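Glyoxalase/Bleomycin resistance protein/dioxygenase domain (Frankia sp., PDB 2RK0) is of unestablished function but belongs to the glyoxalase/bleomycin resistance/dioxygenase superfamily, whose members include metal-dependent enzymes and drug-binding resistance proteins. Local coordinates at residues L27-L32 with L51-R56; V88-L93 with A98-T103; L112-R115 with A121-A124. All blocks are in the same frame, centred on the assembly; numbering follows the deposited sequence.

Contact 1: L27-L32 with L51-R56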
loop_
_atom_site.group_PDB
_atom_site.type_symbol
_atom_site.label_atom_id
_atom_site.label_comp_id
_atom_site.label_asym_id
_atom_site.label_seq_id
_atom_site.Cartn_x
_atom_site.Cartn_y
_atom_site.Cartn_z
ATOM N N LEU A 27 -9.584 12.245 -3.061
ATOM C CA LEU A 27 -9.233 11.995 -1.667
ATOM C C LEU A 27 -8.709 13.198 -0.900
ATOM O O LEU A 27 -8.213 13.050 0.216
ATOM C CB LEU A 27 -8.202 10.863 -1.598
ATOM C CG LEU A 27 -8.579 9.563 -2.312
ATOM C CD1 LEU A 27 -7.377 8.626 -2.341
ATOM C CD2 LEU A 27 -9.760 8.908 -1.614
ATOM N N ASP A 28 -8.825 14.386 -1.483
ATOM C CA ASP A 28 -8.334 15.592 -0.822
ATOM C C ASP A 28 -6.854 15.473 -0.538
ATOM O O ASP A 28 -6.348 16.019 0.442
ATOM C CB ASP A 28 -9.075 15.851 0.490
ATOM C CG ASP A 28 -10.514 16.243 0.268
ATOM O OD1 ASP A 28 -10.747 17.111 -0.597
ATOM O OD2 ASP A 28 -11.395 15.687 0.956
ATOM N N TRP A 29 -6.166 14.726 -1.392
ATOM C CA TRP A 29 -4.722 14.567 -1.284
ATOM C C TRP A 29 -4.184 15.977 -1.472
ATOM O O TRP A 29 -4.661 16.699 -2.338
ATOM C CB TRP A 29 -4.230 13.678 -2.428
ATOM C CG TRP A 29 -2.737 13.514 -2.548
ATOM C CD1 TRP A 29 -1.938 12.674 -1.820
ATOM C CD2 TRP A 29 -1.888 14.120 -3.531
ATOM N NE1 TRP A 29 -0.651 12.710 -2.300
ATOM C CE2 TRP A 29 -0.592 13.587 -3.349
ATOM C CE3 TRP A 29 -2.098 15.056 -4.552
ATOM C CZ2 TRP A 29 0.493 13.958 -4.157
ATOM C CZ3 TRP A 29 -1.022 15.423 -5.353
ATOM C CH2 TRP A 29 0.260 14.872 -5.149
ATOM N N LYS A 30 -3.208 16.376 -0.665
ATOM C CA LYS A 30 -2.628 17.706 -0.803
ATOM C C LYS A 30 -1.150 17.600 -1.131
ATOM O O LYS A 30 -0.365 17.089 -0.336
ATOM C CB LYS A 30 -2.791 18.522 0.478
ATOM C CG LYS A 30 -2.110 19.888 0.386
ATOM C CD LYS A 30 -2.147 20.644 1.701
ATOM C CE LYS A 30 -1.384 21.964 1.587
ATOM N NZ LYS A 30 -1.327 22.710 2.874
ATOM N N GLU A 31 -0.775 18.103 -2.300
ATOM C CA GLU A 31 0.609 18.065 -2.750
ATOM C C GLU A 31 1.484 18.983 -1.901
ATOM O O GLU A 31 1.155 20.152 -1.708
ATOM C CB GLU A 31 0.681 18.498 -4.214
ATOM C CG GLU A 31 2.040 18.313 -4.859
ATOM C CD GLU A 31 2.108 18.893 -6.269
ATOM O OE1 GLU A 31 1.209 18.597 -7.086
ATOM O OE2 GLU A 31 3.067 19.640 -6.556
ATOM N N LEU A 32 2.593 18.452 -1.392
ATOM C CA LEU A 32 3.509 19.248 -0.582
ATOM C C LEU A 32 4.752 19.638 -1.373
ATOM O O LEU A 32 5.374 20.663 -1.103
ATOM C CB LEU A 32 3.929 18.483 0.675
ATOM C CG LEU A 32 2.844 18.156 1.703
ATOM C CD1 LEU A 32 3.506 17.676 2.978
ATOM C CD2 LEU A 32 1.997 19.387 1.987
ATOM N N LEU A 51 -1.924 10.179 6.202
ATOM C CA LEU A 51 -1.200 9.262 5.317
ATOM C C LEU A 51 -0.499 9.953 4.159
ATOM O O LEU A 51 -1.113 10.713 3.405
ATOM C CB LEU A 51 -2.131 8.184 4.751
ATOM C CG LEU A 51 -1.433 7.218 3.780
ATOM C CD1 LEU A 51 -0.296 6.491 4.482
ATOM C CD2 LEU A 51 -2.435 6.225 3.231
ATOM N N SER A 52 0.795 9.685 4.027
ATOM C CA SER A 52 1.593 10.257 2.951
ATOM C C SER A 52 1.553 9.350 1.735
ATOM O O SER A 52 1.772 8.144 1.839
ATOM C CB SER A 52 3.058 10.434 3.374
ATOM O OG SER A 52 3.290 11.699 3.966
ATOM N N ILE A 53 1.269 9.942 0.583
ATOM C CA ILE A 53 1.237 9.199 -0.663
ATOM C C ILE A 53 2.094 9.917 -1.689
ATOM O O ILE A 53 1.898 11.106 -1.966
ATOM C CB ILE A 53 -0.187 9.070 -1.231
ATOM C CG1 ILE A 53 -1.036 8.210 -0.303
ATOM C CG2 ILE A 53 -0.134 8.440 -2.625
ATOM C CD1 ILE A 53 -2.440 8.028 -0.781
ATOM N N VAL A 54 3.052 9.189 -2.245
ATOM C CA VAL A 54 3.930 9.755 -3.250
ATOM C C VAL A 54 3.532 9.163 -4.596
ATOM O O VAL A 54 3.423 7.947 -4.735
ATOM C CB VAL A 54 5.411 9.417 -2.968
ATOM C CG1 VAL A 54 6.301 10.110 -3.993
ATOM C CG2 VAL A 54 5.788 9.846 -1.538
ATOM N N LEU A 55 3.281 10.036 -5.567
ATOM C CA LEU A 55 2.914 9.614 -6.916
ATOM C C LEU A 55 4.206 9.668 -7.715
ATOM O O LEU A 55 4.945 10.649 -7.646
ATOM C CB LEU A 55 1.867 10.564 -7.504
ATOM C CG LEU A 55 0.598 10.700 -6.649
ATOM C CD1 LEU A 55 -0.393 11.667 -7.285
ATOM C CD2 LEU A 55 -0.038 9.336 -6.488
ATOM N N ARG A 56 4.487 8.617 -8.476
ATOM C CA ARG A 56 5.731 8.583 -9.228
ATOM C C ARG A 56 5.578 8.127 -10.681
ATOM O O ARG A 56 5.045 7.052 -10.960
ATOM C CB ARG A 56 6.718 7.681 -8.482
ATOM C CG ARG A 56 8.154 7.769 -8.951
ATOM C CD ARG A 56 9.076 7.069 -7.958
ATOM N NE ARG A 56 9.150 7.785 -6.687
ATOM C CZ ARG A 56 9.983 8.795 -6.444
ATOM N NH1 ARG A 56 10.823 9.210 -7.383
ATOM N NH2 ARG A 56 9.973 9.397 -5.266
#
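The indole of Trp29 carries this contact, reaching from the turn after helix 16-27 to Ile53 and Leu55 on strand 52-58. Its NE1 donates a hydrogen bond of 3.0 Å to Ile53 O, which sits at the ring edge almost in the indole plane; the N-H...O angle is 158°. The buried ring nitrogen is thus satisfied by a main-chain carbonyl. Placing CG anti to the backbone N (chi1 174°) carries the indole across to the strand. Leu55 CD1 lies over one face of the six-membered ring, 4.1 Å from its centroid, a CH-pi contact, while Ile53 CB packs 4.0 Å from Trp29 CD1. On the opposite face, toward the rim, lies the backbone N of Glu31. This buried cluster contrasts with the outer side, where Asp28, with positive phi just past the helix, is exposed and directs its carboxylate to Arg92, and Lys30 extends at the surface. Strands 30-36 and 52-58 are not sheet neighbours: strand 40-46 runs between them, pairing with Lys30 through Val46 and with Ile53 through Gly45. Trp29 therefore bridges over it, touching Ala43, with Cys20 and Tyr23 of helix 16-27 also against its side chain.

Contact 2: V88-L93 with A98-T103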
loop_
_atom_site.group_PDB
_atom_site.type_symbol
_atom_site.label_atom_id
_atom_site.label_comp_id
_atom_site.label_asym_id
_atom_site.label_seq_id
_atom_site.Cartn_x
_atom_site.Cartn_y
_atom_site.Cartn_z
ATOM N N VAL A 88 -19.708 10.689 0.529
ATOM C CA VAL A 88 -19.002 11.755 -0.165
ATOM C C VAL A 88 -18.086 11.192 -1.253
ATOM O O VAL A 88 -18.023 11.730 -2.365
ATOM C CB VAL A 88 -18.179 12.613 0.824
ATOM C CG1 VAL A 88 -17.342 13.634 0.063
ATOM C CG2 VAL A 88 -19.120 13.328 1.806
ATOM N N LEU A 89 -17.378 10.111 -0.936
ATOM C CA LEU A 89 -16.489 9.482 -1.912
ATOM C C LEU A 89 -17.281 9.035 -3.141
ATOM O O LEU A 89 -16.870 9.271 -4.275
ATOM C CB LEU A 89 -15.790 8.264 -1.303
ATOM C CG LEU A 89 -14.451 8.472 -0.603
ATOM C CD1 LEU A 89 -14.027 7.189 0.104
ATOM C CD2 LEU A 89 -13.409 8.891 -1.629
ATOM N N GLU A 90 -18.410 8.372 -2.919
ATOM C CA GLU A 90 -19.219 7.912 -4.045
ATOM C C GLU A 90 -19.653 9.086 -4.917
ATOM O O GLU A 90 -19.651 8.994 -6.140
ATOM C CB GLU A 90 -20.461 7.164 -3.555
ATOM C CG GLU A 90 -20.212 5.744 -3.113
ATOM C CD GLU A 90 -21.509 4.992 -2.890
ATOM O OE1 GLU A 90 -22.326 4.919 -3.831
ATOM O OE2 GLU A 90 -21.717 4.471 -1.779
ATOM N N GLU A 91 -20.027 10.188 -4.273
ATOM C CA GLU A 91 -20.463 11.382 -4.989
ATOM C C GLU A 91 -19.338 11.921 -5.864
ATOM O O GLU A 91 -19.544 12.241 -7.036
ATOM C CB GLU A 91 -20.909 12.451 -3.990
ATOM C CG GLU A 91 -22.073 12.020 -3.104
ATOM C CD GLU A 91 -22.303 12.963 -1.919
ATOM O OE1 GLU A 91 -22.453 14.181 -2.146
ATOM O OE2 GLU A 91 -22.335 12.474 -0.764
ATOM N N ARG A 92 -18.146 12.025 -5.292
ATOM C CA ARG A 92 -16.987 12.522 -6.028
ATOM C C ARG A 92 -16.591 11.581 -7.161
ATOM O O ARG A 92 -16.295 12.021 -8.277
ATOM C CB ARG A 92 -15.808 12.703 -5.075
ATOM C CG ARG A 92 -15.986 13.847 -4.093
ATOM C CD ARG A 92 -14.818 13.919 -3.131
ATOM N NE ARG A 92 -14.935 15.035 -2.204
ATOM C CZ ARG A 92 -14.082 15.268 -1.214
ATOM N NH1 ARG A 92 -13.050 14.455 -1.018
ATOM N NH2 ARG A 92 -14.251 16.321 -0.425
ATOM N N LEU A 93 -16.579 10.282 -6.873
ATOM C CA LEU A 93 -16.214 9.289 -7.881
ATOM C C LEU A 93 -17.173 9.363 -9.064
ATOM O O LEU A 93 -16.749 9.377 -10.217
ATOM C CB LEU A 93 -16.240 7.878 -7.277
ATOM C CG LEU A 93 -15.184 7.608 -6.195
ATOM C CD1 LEU A 93 -15.450 6.260 -5.532
ATOM C CD2 LEU A 93 -13.796 7.642 -6.819
ATOM N N ALA A 98 -15.357 8.188 -12.432
ATOM C CA ALA A 98 -14.387 7.160 -12.076
ATOM C C ALA A 98 -15.040 5.777 -12.004
ATOM O O ALA A 98 -16.268 5.655 -12.027
ATOM C CB ALA A 98 -13.752 7.501 -10.738
ATOM N N ALA A 99 -14.214 4.737 -11.922
ATOM C CA ALA A 99 -14.706 3.366 -11.813
ATOM C C ALA A 99 -14.894 3.024 -10.333
ATOM O O ALA A 99 -13.989 3.220 -9.521
ATOM C CB ALA A 99 -13.719 2.392 -12.451
ATOM N N PHE A 100 -16.074 2.522 -9.983
ATOM C CA PHE A 100 -16.354 2.159 -8.602
ATOM C C PHE A 100 -17.681 1.429 -8.484
ATOM O O PHE A 100 -18.541 1.526 -9.359
ATOM C CB PHE A 100 -16.384 3.412 -7.710
ATOM C CG PHE A 100 -17.632 4.246 -7.869
ATOM C CD1 PHE A 100 -18.718 4.072 -7.017
ATOM C CD2 PHE A 100 -17.725 5.196 -8.884
ATOM C CE1 PHE A 100 -19.885 4.836 -7.173
ATOM C CE2 PHE A 100 -18.885 5.965 -9.053
ATOM C CZ PHE A 100 -19.965 5.786 -8.198
ATOM N N THR A 101 -17.827 0.685 -7.398
ATOM C CA THR A 101 -19.060 -0.039 -7.133
ATOM C C THR A 101 -19.691 0.625 -5.919
ATOM O O THR A 101 -18.993 1.206 -5.091
ATOM C CB THR A 101 -18.804 -1.535 -6.818
ATOM O OG1 THR A 101 -17.621 -1.668 -6.018
ATOM C CG2 THR A 101 -18.638 -2.332 -8.097
ATOM N N PRO A 102 -21.025 0.562 -5.811
ATOM C CA PRO A 102 -21.725 1.169 -4.676
ATOM C C PRO A 102 -21.170 0.619 -3.364
ATOM O O PRO A 102 -20.684 -0.511 -3.308
ATOM C CB PRO A 102 -23.178 0.746 -4.899
ATOM C CG PRO A 102 -23.269 0.587 -6.399
ATOM C CD PRO A 102 -21.971 -0.107 -6.724
ATOM N N THR A 103 -21.240 1.416 -2.307
ATOM C CA THR A 103 -20.755 0.957 -1.017
ATOM C C THR A 103 -21.486 -0.334 -0.670
ATOM O O THR A 103 -22.702 -0.424 -0.787
ATOM C CB THR A 103 -21.010 2.005 0.060
ATOM O OG1 THR A 103 -20.222 3.165 -0.237
ATOM C CG2 THR A 103 -20.656 1.454 1.453
#
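Thr103 grips the carboxylate of Glu90 with two hydrogen bonds to a single oxygen. OG1 donates a short hydrogen bond of 2.5 Å to Glu90 OE2, meeting it on the anti side, 30° out of the carboxylate plane; Thr103 N reaches the same OE2 at 3.1 Å from well above that plane. The two donors hold OE2 from one face, and two donors on one oxygen would probably favour the charged form. The Glu90 chain is extended beyond CG, which lets it span from the helix to the end of the loop, its side chain crossing that of Thr103 at about a right angle. At the other end Ala98 N donates to Leu93 O at 2.9 Å, with an N-H...O angle of 161°, holding the start of the loop to the helix backbone.

Between these polar ends lies the packing. Leu93 CB sits over one face of the Phe100 ring, 3.9 Å from its centroid, a CH-pi contact, and Leu93 CD1 lies against Phe100 CB. The ring reaches this place because its CG stands between the backbone N and the carbonyl carbon (chi1 75°). Leu93 CD2 meets the methyl of Ala98 at 3.9 Å. Toward the strands, Leu93 and Phe100 both touch Phe114, and Leu93 also packs on Trp22 of helix 16-27. The loop doubles back along helix 83-96 to start strand 104-106, the helix-to-strand return of a beta-alpha-beta-beta-beta module, the unit from which the glyoxalase superfamily fold is built.

Contact 3: L112-R115 with A121-A124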
loop_
_atom_site.group_PDB
_atom_site.type_symbol
_atom_site.label_atom_id
_atom_site.label_comp_id
_atom_site.label_asym_id
_atom_site.label_seq_id
_atom_site.Cartn_x
_atom_site.Cartn_y
_atom_site.Cartn_z
ATOM N N LEU A 112 -16.167 0.423 0.073
ATOM C CA LEU A 112 -16.387 1.115 -1.187
ATOM C C LEU A 112 -15.146 0.795 -2.010
ATOM O O LEU A 112 -14.040 1.193 -1.648
ATOM C CB LEU A 112 -16.505 2.621 -0.949
ATOM C CG LEU A 112 -16.592 3.536 -2.171
ATOM C CD1 LEU A 112 -17.705 3.071 -3.087
ATOM C CD2 LEU A 112 -16.824 4.974 -1.708
ATOM N N ALA A 113 -15.316 0.047 -3.095
ATOM C CA ALA A 113 -14.178 -0.318 -3.927
ATOM C C ALA A 113 -14.127 0.582 -5.154
ATOM O O ALA A 113 -15.132 0.759 -5.850
ATOM C CB ALA A 113 -14.286 -1.795 -4.341
ATOM N N PHE A 114 -12.959 1.165 -5.415
ATOM C CA PHE A 114 -12.809 2.056 -6.557
ATOM C C PHE A 114 -11.404 1.999 -7.156
ATOM O O PHE A 114 -10.491 1.391 -6.589
ATOM C CB PHE A 114 -13.179 3.492 -6.144
ATOM C CG PHE A 114 -12.357 4.038 -4.994
ATOM C CD1 PHE A 114 -11.357 4.983 -5.225
ATOM C CD2 PHE A 114 -12.596 3.624 -3.685
ATOM C CE1 PHE A 114 -10.603 5.520 -4.169
ATOM C CE2 PHE A 114 -11.851 4.148 -2.615
ATOM C CZ PHE A 114 -10.854 5.098 -2.860
ATOM N N ARG A 115 -11.238 2.631 -8.311
ATOM C CA ARG A 115 -9.952 2.634 -8.996
ATOM C C ARG A 115 -9.498 4.056 -9.269
ATOM O O ARG A 115 -10.322 4.946 -9.444
ATOM C CB ARG A 115 -10.072 1.907 -10.334
ATOM C CG ARG A 115 -10.670 0.525 -10.250
ATOM C CD ARG A 115 -9.670 -0.468 -9.732
ATOM N NE ARG A 115 -10.213 -1.820 -9.746
ATOM C CZ ARG A 115 -9.529 -2.890 -10.140
ATOM N NH1 ARG A 115 -8.275 -2.752 -10.554
ATOM N NH2 ARG A 115 -10.094 -4.093 -10.113
ATOM N N ALA A 121 -6.232 -0.551 -7.768
ATOM C CA ALA A 121 -7.315 -0.926 -6.871
ATOM C C ALA A 121 -7.221 -0.337 -5.467
ATOM O O ALA A 121 -6.273 -0.609 -4.729
ATOM C CB ALA A 121 -7.420 -2.447 -6.788
ATOM N N LEU A 122 -8.232 0.455 -5.111
ATOM C CA LEU A 122 -8.323 1.106 -3.809
ATOM C C LEU A 122 -9.656 0.772 -3.137
ATOM O O LEU A 122 -10.617 0.358 -3.798
ATOM C CB LEU A 122 -8.230 2.624 -3.975
ATOM C CG LEU A 122 -7.014 3.160 -4.725
ATOM C CD1 LEU A 122 -7.166 4.675 -4.922
ATOM C CD2 LEU A 122 -5.747 2.824 -3.940
ATOM N N GLU A 123 -9.700 0.954 -1.820
ATOM C CA GLU A 123 -10.901 0.696 -1.038
ATOM C C GLU A 123 -11.001 1.678 0.128
ATOM O O GLU A 123 -9.989 2.198 0.608
ATOM C CB GLU A 123 -10.893 -0.718 -0.440
ATOM C CG GLU A 123 -10.811 -1.865 -1.421
ATOM C CD GLU A 123 -11.052 -3.210 -0.738
ATOM O OE1 GLU A 123 -10.678 -3.356 0.445
ATOM O OE2 GLU A 123 -11.603 -4.121 -1.386
ATOM N N ALA A 124 -12.232 1.927 0.560
ATOM C CA ALA A 124 -12.509 2.778 1.717
ATOM C C ALA A 124 -13.330 1.851 2.601
ATOM O O ALA A 124 -14.313 1.259 2.147
ATOM C CB ALA A 124 -13.319 3.980 1.328
#
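Leu112 and Ala124 form an antiparallel, hydrogen-bonded pair, and Phe114 and Leu122 form the next one. Backbone N-to-O bonds run both ways within each pair, all four 2.9 to 3.0 Å. Between them, in the non-hydrogen-bonded pair Ala113-Glu123, the CA of Glu123 makes a CA-H...O contact of 3.2 Å with Leu112 O. Apolar contacts gather on the face of Leu112, Phe114, Leu122 and Ala124. Phe114 has chi1 58°, which swings its ring back over the partner strand: Leu122 CB lies over one ring face, 3.9 Å from the centroid, while the CE2 edge approaches Ala124. On the opposite side of the sheet, with Ala113 and Glu123, Arg115, bent at chi2, lays its guanidinium over Ala121, whose CB is 3.9 Å from Arg115 NH1; NH1 hydrogen-bonds Asn119 O in the loop between the strands. Strand 121-127 is flanked by strand 72-80 on its other edge, and Thr101 and Ala99 hydrogen-bond through their backbones to Ala113 and Arg115, on the edge of strand 109-115 away from strand 121-127. Helix 83-96 packs on the apolar face through Leu86, Leu89 and Leu93, with Trp22 and Tyr23 of helix 16-27 beside it.

How the contacts relate
From the N terminus, contact 1 comes first, closing the span from helix 16-27 over strand 40-46 to strand 52-58. Contact 2 then closes the short turn from helix 83-96 into the loop before strand 104-106, and contact 3 the hairpin that follows. The three run in series, none nesting in or crossing another. Contacts 2 and 3 are close, their centres about 9 Å apart: Ala99 and Thr101 reach the strand 109-115 backbone by probable hydrogen bonds. Contact 1, about 19 Å from contact 2 between centres, is joined to it by the Asp28-Arg92 salt bridge, and Leu27 meets both Leu89 and Phe114, tying the N-terminal module to the C-terminal one.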